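Local coordinates for protein 2-dehydropantoate 2-reductase, putative (Enterococcus faecalis, PDB 2EW2) that probably catalyses the NADPH-dependent reduction of 2-dehydropantoate (ketopantoate) to (R)-pantoate, the second step of the route from 3-methyl-2-oxobutanoate to pantoate in pantothenate biosynthesis, at residues V222-L225 against I226-A230. Residues are numbered along the deposited sequence; the frame is centred on the assembly and turned at random.
Sequences VKTL and ISEFA
Val222 and Ile226, one turn apart on the α-helix 218-235 of the helical C-terminal domain, run alongside each other in the same direction, CG1 of Val222 resting 3.6 Å from CD1 of Ile226. With Ile226 CG1 anti to its carbonyl carbon (chi1 -70°), the chain runs back toward the preceding turn, and this CG1 passes 3.3 Å from the carbonyl O of Val222. Branched aliphatic residues suit this buried face, which packs on helix 242-252. Phe229 packs on Trp189, Ala192 and Cys193 of helix 184-195, a buried helix-helix contact that suits a broad apolar ring. Its edge is turned to the backbone, and Leu225 O lies in the ring plane, 3.2 Å from Phe229 CD1. Toward helix 297-313, the buried Glu228 is stretched out past its CG; OE2 takes the N-H of Phe298 and OE1 that of Cys299, amides at a helix N-terminus that would favour a negative charge. Short Ser227 keeps OG close to the helix, hydrogen-bonded to OE1 of Gln242, while exposed Lys223 extends its long chain so that NZ forms a salt bridge with OE2 of Glu219. Backbone i+4 to i bonds underlie these contacts; the straightest, 173° at the hydrogen, runs from Phe229 N to Leu225 O over 3.1 Å.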
ATOM      1  N   VAL B 222      -8.355  -7.313   2.498  1.00 18.14           N
ATOM      2  CA  VAL B 222      -8.075  -8.618   3.081  1.00 18.17           C
ATOM      3  C   VAL B 222      -8.067  -9.737   2.017  1.00 17.84           C
ATOM      4  O   VAL B 222      -7.132 -10.516   1.976  1.00 18.27           O
ATOM      5  CB  VAL B 222      -9.059  -8.954   4.221  1.00 18.16           C
ATOM      6  CG1 VAL B 222      -8.869 -10.406   4.659  1.00 17.55           C
ATOM      7  CG2 VAL B 222      -8.849  -7.992   5.400  1.00 17.49           C
ATOM      8  N   LYS B 223      -9.092  -9.805   1.165  1.00 17.87           N
ATOM      9  CA  LYS B 223      -9.174 -10.860   0.127  1.00 18.45           C
ATOM     10  C   LYS B 223      -8.069 -10.819  -0.917  1.00 18.45           C
ATOM     11  O   LYS B 223      -7.580 -11.867  -1.348  1.00 19.31           O
ATOM     12  CB  LYS B 223     -10.540 -10.871  -0.558  1.00 18.93           C
ATOM     13  CG  LYS B 223     -11.594 -11.495   0.341  1.00 21.08           C
ATOM     14  CD  LYS B 223     -12.927 -11.583  -0.315  1.00 22.35           C
ATOM     15  CE  LYS B 223     -13.900 -12.221   0.675  1.00 23.25           C
ATOM     16  NZ  LYS B 223     -15.218 -12.377   0.055  1.00 22.25           N
ATOM     17  N   THR B 224      -7.668  -9.616  -1.316  1.00 18.21           N
ATOM     18  CA  THR B 224      -6.565  -9.475  -2.257  1.00 18.15           C
ATOM     19  C   THR B 224      -5.299 -10.038  -1.617  1.00 18.49           C
ATOM     20  O   THR B 224      -4.590 -10.831  -2.247  1.00 18.57           O
ATOM     21  CB  THR B 224      -6.353  -8.022  -2.682  1.00 17.86           C
ATOM     22  OG1 THR B 224      -7.593  -7.483  -3.167  1.00 17.65           O
ATOM     23  CG2 THR B 224      -5.305  -7.926  -3.776  1.00 16.92           C
ATOM     24  N   LEU B 225      -5.017  -9.632  -0.375  1.00 17.77           N
ATOM     25  CA  LEU B 225      -3.840 -10.145   0.352  1.00 18.14           C
ATOM     26  C   LEU B 225      -3.886 -11.671   0.510  1.00 18.22           C
ATOM     27  O   LEU B 225      -2.862 -12.340   0.295  1.00 18.40           O
ATOM     28  CB  LEU B 225      -3.670  -9.449   1.720  1.00 18.14           C
ATOM     29  CG  LEU B 225      -3.025  -8.066   1.683  1.00 17.86           C
ATOM     30  CD1 LEU B 225      -3.344  -7.280   2.938  1.00 17.12           C
ATOM     31  CD2 LEU B 225      -1.532  -8.190   1.461  1.00 17.47           C
ATOM     32  N   ILE B 226      -5.061 -12.211   0.867  1.00 18.13           N
ATOM     33  CA  ILE B 226      -5.253 -13.656   0.986  1.00 17.85           C
ATOM     34  C   ILE B 226      -4.951 -14.364  -0.335  1.00 18.52           C
ATOM     35  O   ILE B 226      -4.281 -15.412  -0.352  1.00 17.94           O
ATOM     36  CB  ILE B 226      -6.662 -14.057   1.503  1.00 18.37           C
ATOM     37  CG1 ILE B 226      -6.821 -13.687   2.978  1.00 16.46           C
ATOM     38  CG2 ILE B 226      -6.902 -15.589   1.340  1.00 16.75           C
ATOM     39  CD1 ILE B 226      -8.250 -13.791   3.479  1.00 18.33           C
ATOM     40  N   SER B 227      -5.444 -13.794  -1.433  1.00 18.55           N
ATOM     41  CA  SER B 227      -5.190 -14.333  -2.767  1.00 19.85           C
ATOM     42  C   SER B 227      -3.711 -14.428  -3.113  1.00 19.29           C
ATOM     43  O   SER B 227      -3.296 -15.381  -3.770  1.00 19.77           O
ATOM     44  CB  SER B 227      -5.921 -13.495  -3.829  1.00 20.26           C
ATOM     45  OG  SER B 227      -7.316 -13.767  -3.734  1.00 24.37           O
ATOM     46  N   GLU B 228      -2.931 -13.437  -2.685  1.00 19.44           N
ATOM     47  CA  GLU B 228      -1.478 -13.430  -2.898  1.00 19.07           C
ATOM     48  C   GLU B 228      -0.778 -14.522  -2.097  1.00 19.07           C
ATOM     49  O   GLU B 228       0.066 -15.253  -2.653  1.00 18.58           O
ATOM     50  CB  GLU B 228      -0.876 -12.059  -2.593  1.00 19.54           C
ATOM     51  CG  GLU B 228      -1.310 -10.969  -3.576  1.00 18.84           C
ATOM     52  CD  GLU B 228      -0.714  -9.615  -3.277  1.00 19.44           C
ATOM     53  OE1 GLU B 228       0.144  -9.500  -2.371  1.00 20.12           O
ATOM     54  OE2 GLU B 228      -1.094  -8.648  -3.974  1.00 20.86           O
ATOM     55  N   PHE B 229      -1.113 -14.638  -0.807  1.00 18.22           N
ATOM     56  CA  PHE B 229      -0.641 -15.772   0.004  1.00 18.27           C
ATOM     57  C   PHE B 229      -0.958 -17.111  -0.658  1.00 18.17           C
ATOM     58  O   PHE B 229      -0.067 -17.951  -0.815  1.00 18.56           O
ATOM     59  CB  PHE B 229      -1.199 -15.743   1.441  1.00 18.04           C
ATOM     60  CG  PHE B 229      -0.455 -14.814   2.354  1.00 18.02           C
ATOM     61  CD1 PHE B 229      -0.632 -13.436   2.265  1.00 18.38           C
ATOM     62  CD2 PHE B 229       0.418 -15.315   3.305  1.00 16.49           C
ATOM     63  CE1 PHE B 229       0.072 -12.577   3.119  1.00 19.55           C
ATOM     64  CE2 PHE B 229       1.125 -14.472   4.151  1.00 16.94           C
ATOM     65  CZ  PHE B 229       0.952 -13.092   4.050  1.00 17.20           C
ATOM     66  N   ALA B 230      -2.215 -17.304  -1.038  1.00 17.92           N
ATOM     67  CA  ALA B 230      -2.668 -18.545  -1.687  1.00 17.54           C
ATOM     68  C   ALA B 230      -2.001 -18.839  -3.028  1.00 17.94           C
ATOM     69  O   ALA B 230      -1.649 -19.995  -3.306  1.00 17.99           O
ATOM     70  CB  ALA B 230      -4.179 -18.550  -1.847  1.00 17.38           C
TER